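Local coordinates for protein putative aldehyde dehydrogenase AldY (Bacillus subtilis, PDB 4DNG) that probably oxidises aldehydes to carboxylates with NAD(+) as coenzyme and may help protect the cell against stress from ethanol and related compounds, at residues A[394-399]-A[425-430]; A[13-18]-A[193-198]. All blocks are in the same frame, centred on the assembly; numbering follows the deposited sequence.

Contact 1: residues A[394-399]-A[425-430]; sequences SDQEAI and ALQIDS
Q396 and Q427 meet through their terminal amides, one reaching out from the first turn of helix 395-403 and the other from the turn that follows helix 418-425. The two side chains cross at about a right angle, yet their amide planes lie only 24° apart. NE2 of Q396 gives a hydrogen bond to OE1 of Q427 at 3.0 Å. The bond is bent, 136° at the hydrogen, and the donor stands above the carbonyl plane instead of on a lone pair. OE1 of Q396 lies just as near OE1 of Q427, 3.0 Å between two acceptors, so the grip is probably modest. NE2 of Q396 has its stronger partner in D400, one turn along the helix, whose OD1 also accepts from it. The CG of Q396 is anti to the backbone N (chi1 -174°) and the chain bends at chi2, which carries the amide over to Q427.

Next to this amide pair lies a small apolar contact. The CG2 branch of I399 touches CG1 of I428 at 3.8 Å, the two side chains again crossing nearly square. The closest pair of CA atoms is also here, 7.0 Å between I399 and I428. A type I turn from A425 to I428 points Q427 toward the helix and brings CG1 of I428 up to I399. S394 caps the helix start, its OG accepting from N of E397 at 2.8 Å.

F424 of helix 418-425 packs against Q396 and I399, and N403 bonds the backbone at Q427 and D429. D429 forms a salt bridge with R225 of the second subunit. Segment 425-430 is the return loop of the beta-alpha-beta crossover from strand 410-414 through helix 418-425 to strand 432-435, in the catalytic domain, with helix 395-403 packed beside it.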
ATOM      1  N   SER A 394     -31.261  -2.321  20.062  1.00 89.65           N
ATOM      2  CA  SER A 394     -31.640  -2.998  18.815  1.00 88.78           C
ATOM      3  C   SER A 394     -30.444  -3.760  18.216  1.00 84.93           C
ATOM      4  O   SER A 394     -29.301  -3.603  18.679  1.00 81.91           O
ATOM      5  CB  SER A 394     -32.167  -1.987  17.799  1.00 88.35           C
ATOM      6  OG  SER A 394     -31.091  -1.394  17.085  1.00 90.64           O
ATOM      7  N   ASP A 395     -30.704  -4.564  17.184  1.00 80.32           N
ATOM      8  CA  ASP A 395     -29.624  -5.282  16.491  1.00 82.71           C
ATOM      9  C   ASP A 395     -28.850  -4.357  15.561  1.00 80.93           C
ATOM     10  O   ASP A 395     -27.641  -4.485  15.421  1.00 73.91           O
ATOM     11  CB  ASP A 395     -30.146  -6.504  15.734  1.00 86.41           C
ATOM     12  CG  ASP A 395     -30.491  -7.665  16.658  1.00 88.74           C
ATOM     13  OD1 ASP A 395     -29.928  -7.737  17.771  1.00 88.39           O
ATOM     14  OD2 ASP A 395     -31.326  -8.512  16.271  1.00 90.92           O
ATOM     15  N   GLN A 396     -29.556  -3.409  14.951  1.00 89.22           N
ATOM     16  CA  GLN A 396     -28.912  -2.348  14.173  1.00 89.48           C
ATOM     17  C   GLN A 396     -27.971  -1.442  15.007  1.00 84.68           C
ATOM     18  O   GLN A 396     -26.846  -1.158  14.578  1.00 74.86           O
ATOM     19  CB  GLN A 396     -29.953  -1.520  13.411  1.00 87.89           C
ATOM     20  CG  GLN A 396     -29.346  -0.485  12.479  1.00 86.77           C
ATOM     21  CD  GLN A 396     -28.437  -1.114  11.448  1.00 88.69           C
ATOM     22  OE1 GLN A 396     -28.884  -1.918  10.629  1.00 99.18           O
ATOM     23  NE2 GLN A 396     -27.155  -0.762  11.486  1.00 82.51           N
ATOM     24  N   GLU A 397     -28.428  -1.006  16.188  1.00 91.24           N
ATOM     25  CA  GLU A 397     -27.571  -0.248  17.127  1.00 92.12           C
ATOM     26  C   GLU A 397     -26.335  -1.062  17.532  1.00 89.47           C
ATOM     27  O   GLU A 397     -25.207  -0.559  17.485  1.00 89.22           O
ATOM     28  CB  GLU A 397     -28.359   0.201  18.366  1.00 92.24           C
ATOM     29  CG  GLU A 397     -27.548   0.981  19.396  1.00 95.08           C
ATOM     30  CD  GLU A 397     -28.398   1.531  20.535  1.00100.51           C
ATOM     31  OE1 GLU A 397     -29.032   0.737  21.258  1.00 97.61           O
ATOM     32  OE2 GLU A 397     -28.425   2.766  20.717  1.00105.60           O
ATOM     33  N   ALA A 398     -26.555  -2.323  17.912  1.00 85.04           N
ATOM     34  CA  ALA A 398     -25.457  -3.251  18.201  1.00 79.72           C
ATOM     35  C   ALA A 398     -24.363  -3.194  17.136  1.00 79.71           C
ATOM     36  O   ALA A 398     -23.180  -3.068  17.458  1.00 77.24           O
ATOM     37  CB  ALA A 398     -25.983  -4.670  18.318  1.00 77.30           C
ATOM     38  N   ILE A 399     -24.776  -3.309  15.873  1.00 81.05           N
ATOM     39  CA  ILE A 399     -23.876  -3.251  14.734  1.00 78.31           C
ATOM     40  C   ILE A 399     -23.340  -1.828  14.555  1.00 80.19           C
ATOM     41  O   ILE A 399     -22.149  -1.655  14.270  1.00 75.76           O
ATOM     42  CB  ILE A 399     -24.564  -3.764  13.449  1.00 84.87           C
ATOM     43  CG1 ILE A 399     -25.232  -5.140  13.689  1.00 85.08           C
ATOM     44  CG2 ILE A 399     -23.593  -3.791  12.271  1.00 78.79           C
ATOM     45  CD1 ILE A 399     -24.337  -6.268  14.173  1.00 77.67           C
ATOM     46  N   ALA A 425     -22.756  -8.521   8.973  1.00 87.07           N
ATOM     47  CA  ALA A 425     -21.315  -8.668   8.788  1.00 81.82           C
ATOM     48  C   ALA A 425     -20.858  -7.755   7.656  1.00 80.86           C
ATOM     49  O   ALA A 425     -19.803  -7.135   7.739  1.00 78.06           O
ATOM     50  CB  ALA A 425     -20.961 -10.115   8.473  1.00 78.79           C
ATOM     51  N   LEU A 426     -21.676  -7.668   6.614  1.00 81.14           N
ATOM     52  CA  LEU A 426     -21.405  -6.802   5.478  1.00 87.16           C
ATOM     53  C   LEU A 426     -21.546  -5.307   5.784  1.00 93.59           C
ATOM     54  O   LEU A 426     -21.254  -4.471   4.936  1.00101.44           O
ATOM     55  CB  LEU A 426     -22.308  -7.190   4.304  1.00 85.37           C
ATOM     56  CG  LEU A 426     -21.808  -8.419   3.534  1.00 92.22           C
ATOM     57  CD1 LEU A 426     -22.840  -8.918   2.527  1.00 93.88           C
ATOM     58  CD2 LEU A 426     -20.471  -8.145   2.856  1.00 89.43           C
ATOM     59  N   GLN A 427     -21.971  -4.981   7.000  1.00 94.00           N
ATOM     60  CA  GLN A 427     -22.266  -3.604   7.385  1.00 90.04           C
ATOM     61  C   GLN A 427     -21.238  -3.046   8.336  1.00 86.03           C
ATOM     62  O   GLN A 427     -21.347  -1.901   8.775  1.00 88.69           O
ATOM     63  CB  GLN A 427     -23.622  -3.567   8.064  1.00 94.21           C
ATOM     64  CG  GLN A 427     -24.411  -2.306   7.837  1.00 93.91           C
ATOM     65  CD  GLN A 427     -25.857  -2.547   8.120  1.00 98.75           C
ATOM     66  OE1 GLN A 427     -26.530  -1.715   8.716  1.00101.68           O
ATOM     67  NE2 GLN A 427     -26.342  -3.714   7.717  1.00 99.64           N
ATOM     68  N   ILE A 428     -20.255  -3.875   8.673  1.00 88.90           N
ATOM     69  CA  ILE A 428     -19.174  -3.517   9.580  1.00 84.48           C
ATOM     70  C   ILE A 428     -17.890  -3.225   8.806  1.00 94.86           C
ATOM     71  O   ILE A 428     -17.396  -4.091   8.059  1.00 95.33           O
ATOM     72  CB  ILE A 428     -18.893  -4.662  10.574  1.00 90.34           C
ATOM     73  CG1 ILE A 428     -20.155  -4.989  11.370  1.00 95.05           C
ATOM     74  CG2 ILE A 428     -17.718  -4.321  11.501  1.00 82.82           C
ATOM     75  CD1 ILE A 428     -19.929  -5.942  12.530  1.00 95.32           C
ATOM     76  N   ASP A 429     -17.356  -2.013   8.997  1.00104.01           N
ATOM     77  CA  ASP A 429     -16.039  -1.630   8.465  1.00 99.65           C
ATOM     78  C   ASP A 429     -14.960  -2.338   9.240  1.00 97.30           C
ATOM     79  O   ASP A 429     -14.515  -1.884  10.300  1.00116.77           O
ATOM     80  CB  ASP A 429     -15.816  -0.120   8.505  1.00101.26           C
ATOM     81  CG  ASP A 429     -16.423   0.585   7.318  1.00123.69           C
ATOM     82  OD1 ASP A 429     -16.502  -0.027   6.226  1.00123.15           O
ATOM     83  OD2 ASP A 429     -16.818   1.759   7.474  1.00145.19           O
ATOM     84  N   SER A 430     -14.569  -3.479   8.697  1.00 88.45           N
ATOM     85  CA  SER A 430     -13.630  -4.389   9.326  1.00 85.91           C
ATOM     86  C   SER A 430     -13.265  -5.363   8.231  1.00 85.72           C
ATOM     87  O   SER A 430     -14.098  -5.683   7.380  1.00 96.40           O
ATOM     88  CB  SER A 430     -14.292  -5.118  10.504  1.00 90.49           C
ATOM     89  OG  SER A 430     -13.691  -6.376  10.752  1.00 98.37           O
TER

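Contact 2: residues A[13-18]-A[193-198]; sequences GKWTGG and AFEHAG
W15 lies on the short strand 14-16 and E195 in the last turn of helix 183-196, the two residues through which the segments touch. The strand is entered through G13, whose phi of 86° would press a CB against the preceding carbonyl oxygen. The helix ends in a Schellman motif: G198, at positive phi, is its C' residue, and its N bonds to O of E195 at 2.9 Å, while N of L199 reaches back to O of F194. E195 thus supplies both a backbone carbonyl to the helix end and a carboxylate to the strand.

Between the two segments there is a single side-chain hydrogen bond, made at the edge of the indole. NE1 of W15 donates to OE1 of E195 at 3.2 Å, with 151° at the hydrogen. The oxygen sits close to the ring plane, and the donor comes to it on the syn side but somewhat out of the carboxylate plane. Ring and carboxylate planes stand 45° apart, and OE1 also lies 3.8 Å from CZ2 of W15, so it skirts the benzo edge as well as the pyrrole nitrogen. In E195 the chain runs extended beyond CG, which spans the distance from the helix to the ring. A phenylalanine in place of W15 would have no N-H at this edge and would probably leave the carboxylate of E195 without its indole donor, freer to turn.

Strand 14-16 pairs antiparallel with strand 9-11, whose F10 meets the W15 ring edge-to-face and also touches E195. F194, on the same helix as E195, packs against helices 65-81 and 156-169; the contact joins the N-terminal hairpin, at the surface, to the end of helix 183-196.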
ATOM      1  N   GLY A  13      23.982 -16.244   9.098  1.00 74.89           N
ATOM      2  CA  GLY A  13      24.194 -17.653   9.368  1.00 66.68           C
ATOM      3  C   GLY A  13      24.952 -17.889  10.646  1.00 70.22           C
ATOM      4  O   GLY A  13      25.354 -19.022  10.909  1.00 76.24           O
ATOM      5  N   LYS A  14      25.154 -16.833  11.443  1.00 70.89           N
ATOM      6  CA  LYS A  14      25.927 -16.950  12.695  1.00 73.33           C
ATOM      7  C   LYS A  14      25.248 -16.349  13.914  1.00 73.78           C
ATOM      8  O   LYS A  14      24.582 -15.302  13.835  1.00 78.31           O
ATOM      9  CB  LYS A  14      27.301 -16.276  12.576  1.00 76.20           C
ATOM     10  CG  LYS A  14      28.108 -16.567  11.319  1.00 76.66           C
ATOM     11  CD  LYS A  14      28.852 -17.875  11.441  1.00 79.47           C
ATOM     12  CE  LYS A  14      30.091 -17.849  10.557  1.00 82.63           C
ATOM     13  NZ  LYS A  14      31.004 -18.969  10.896  1.00 88.83           N
ATOM     14  N   TRP A  15      25.471 -16.992  15.053  1.00 69.31           N
ATOM     15  CA  TRP A  15      25.090 -16.437  16.353  1.00 74.92           C
ATOM     16  C   TRP A  15      26.090 -15.396  16.713  1.00 76.06           C
ATOM     17  O   TRP A  15      27.271 -15.677  16.842  1.00 81.03           O
ATOM     18  CB  TRP A  15      24.967 -17.539  17.414  1.00 77.66           C
ATOM     19  CG  TRP A  15      23.918 -18.524  16.977  1.00 73.22           C
ATOM     20  CD1 TRP A  15      24.103 -19.727  16.288  1.00 72.65           C
ATOM     21  CD2 TRP A  15      22.468 -18.355  17.072  1.00 67.81           C
ATOM     22  NE1 TRP A  15      22.891 -20.308  15.985  1.00 67.91           N
ATOM     23  CE2 TRP A  15      21.872 -19.548  16.447  1.00 65.25           C
ATOM     24  CE3 TRP A  15      21.630 -17.397  17.643  1.00 69.96           C
ATOM     25  CZ2 TRP A  15      20.502 -19.741  16.397  1.00 65.77           C
ATOM     26  CZ3 TRP A  15      20.244 -17.596  17.576  1.00 68.44           C
ATOM     27  CH2 TRP A  15      19.698 -18.741  16.973  1.00 70.14           C
ATOM     28  N   THR A  16      25.599 -14.174  16.845  1.00 74.31           N
ATOM     29  CA  THR A  16      26.403 -12.974  16.877  1.00 69.88           C
ATOM     30  C   THR A  16      25.975 -12.183  18.088  1.00 71.38           C
ATOM     31  O   THR A  16      24.810 -11.728  18.160  1.00 69.40           O
ATOM     32  CB  THR A  16      26.072 -12.133  15.640  1.00 73.63           C
ATOM     33  OG1 THR A  16      26.530 -12.822  14.481  1.00 75.99           O
ATOM     34  CG2 THR A  16      26.691 -10.744  15.702  1.00 72.74           C
ATOM     35  N   GLY A  17      26.903 -12.014  19.030  1.00 68.15           N
ATOM     36  CA  GLY A  17      26.699 -11.129  20.183  1.00 65.99           C
ATOM     37  C   GLY A  17      26.436  -9.675  19.790  1.00 64.93           C
ATOM     38  O   GLY A  17      26.737  -9.250  18.673  1.00 65.01           O
ATOM     39  N   GLY A  18      25.866  -8.915  20.718  1.00 71.13           N
ATOM     40  CA  GLY A  18      25.656  -7.487  20.538  1.00 72.39           C
ATOM     41  C   GLY A  18      26.911  -6.690  20.828  1.00 74.48           C
ATOM     42  O   GLY A  18      27.626  -6.967  21.782  1.00 69.61           O
ATOM     43  N   ALA A 193      15.242 -22.864  13.922  1.00 76.66           N
ATOM     44  CA  ALA A 193      14.467 -23.731  13.052  1.00 67.58           C
ATOM     45  C   ALA A 193      14.925 -23.637  11.606  1.00 71.70           C
ATOM     46  O   ALA A 193      15.051 -24.657  10.932  1.00 77.02           O
ATOM     47  CB  ALA A 193      12.993 -23.378  13.161  1.00 62.42           C
ATOM     48  N   PHE A 194      15.178 -22.416  11.126  1.00 65.30           N
ATOM     49  CA  PHE A 194      15.526 -22.245   9.734  1.00 64.90           C
ATOM     50  C   PHE A 194      16.968 -22.631   9.478  1.00 68.11           C
ATOM     51  O   PHE A 194      17.314 -23.124   8.386  1.00 69.90           O
ATOM     52  CB  PHE A 194      15.204 -20.826   9.259  1.00 65.15           C
ATOM     53  CG  PHE A 194      13.763 -20.646   8.882  1.00 62.51           C
ATOM     54  CD1 PHE A 194      13.288 -21.109   7.656  1.00 61.83           C
ATOM     55  CD2 PHE A 194      12.864 -20.065   9.774  1.00 61.69           C
ATOM     56  CE1 PHE A 194      11.950 -20.961   7.312  1.00 58.80           C
ATOM     57  CE2 PHE A 194      11.532 -19.906   9.435  1.00 55.59           C
ATOM     58  CZ  PHE A 194      11.071 -20.356   8.210  1.00 54.73           C
ATOM     59  N   GLU A 195      17.799 -22.435  10.498  1.00 64.01           N
ATOM     60  CA  GLU A 195      19.169 -22.884  10.427  1.00 66.76           C
ATOM     61  C   GLU A 195      19.159 -24.408  10.325  1.00 79.00           C
ATOM     62  O   GLU A 195      19.822 -24.997   9.456  1.00 86.67           O
ATOM     63  CB  GLU A 195      19.972 -22.417  11.646  1.00 70.60           C
ATOM     64  CG  GLU A 195      21.164 -23.327  11.954  1.00 78.83           C
ATOM     65  CD  GLU A 195      22.054 -22.794  13.042  1.00 86.61           C
ATOM     66  OE1 GLU A 195      21.542 -22.568  14.153  1.00 89.36           O
ATOM     67  OE2 GLU A 195      23.268 -22.621  12.785  1.00 94.39           O
ATOM     68  N   HIS A 196      18.395 -25.050  11.201  1.00 77.47           N
ATOM     69  CA  HIS A 196      18.270 -26.502  11.159  1.00 78.80           C
ATOM     70  C   HIS A 196      17.909 -26.942   9.762  1.00 81.84           C
ATOM     71  O   HIS A 196      18.322 -28.000   9.308  1.00 94.57           O
ATOM     72  CB  HIS A 196      17.216 -26.941  12.164  1.00 78.01           C
ATOM     73  CG  HIS A 196      16.951 -28.418  12.164  1.00 88.42           C
ATOM     74  ND1 HIS A 196      17.730 -29.295  12.831  1.00 89.15           N
ATOM     75  CD2 HIS A 196      15.950 -29.165  11.546  1.00 91.93           C
ATOM     76  CE1 HIS A 196      17.249 -30.532  12.655  1.00 92.45           C
ATOM     77  NE2 HIS A 196      16.159 -30.452  11.868  1.00 92.15           N
ATOM     78  N   ALA A 197      17.162 -26.101   9.055  1.00 74.29           N
ATOM     79  CA  ALA A 197      16.590 -26.454   7.766  1.00 73.42           C
ATOM     80  C   ALA A 197      17.506 -26.147   6.576  1.00 71.10           C
ATOM     81  O   ALA A 197      17.095 -26.273   5.418  1.00 73.22           O
ATOM     82  CB  ALA A 197      15.234 -25.767   7.592  1.00 71.89           C
ATOM     83  N   GLY A 198      18.746 -25.758   6.854  1.00 71.47           N
ATOM     84  CA  GLY A 198      19.717 -25.435   5.793  1.00 66.35           C
ATOM     85  C   GLY A 198      19.353 -24.201   4.967  1.00 74.63           C
ATOM     86  O   GLY A 198      19.724 -24.104   3.785  1.00 83.67           O
TER

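Overall arrangement
Contacts 1 and 2 lie on opposite sides of the chain's centre, with their centres 47 Å apart and nearest atoms about 29 Å apart. Along the chain both segments of contact 2 precede those of contact 1, and they have no helix or strand in common. Contact 2 brings the N-terminal hairpin to a helix of the NAD-binding domain 175 residues later, one that follows strand 173-177 of the seven-stranded sheet. Contact 1 joins elements 26 residues apart in the catalytic domain, beside the second mixed sheet. Both lie away from the predicted catalytic residues and from the NAD(+) site inferred from relatives; of the two, contact 1 alone is touched by the second subunit.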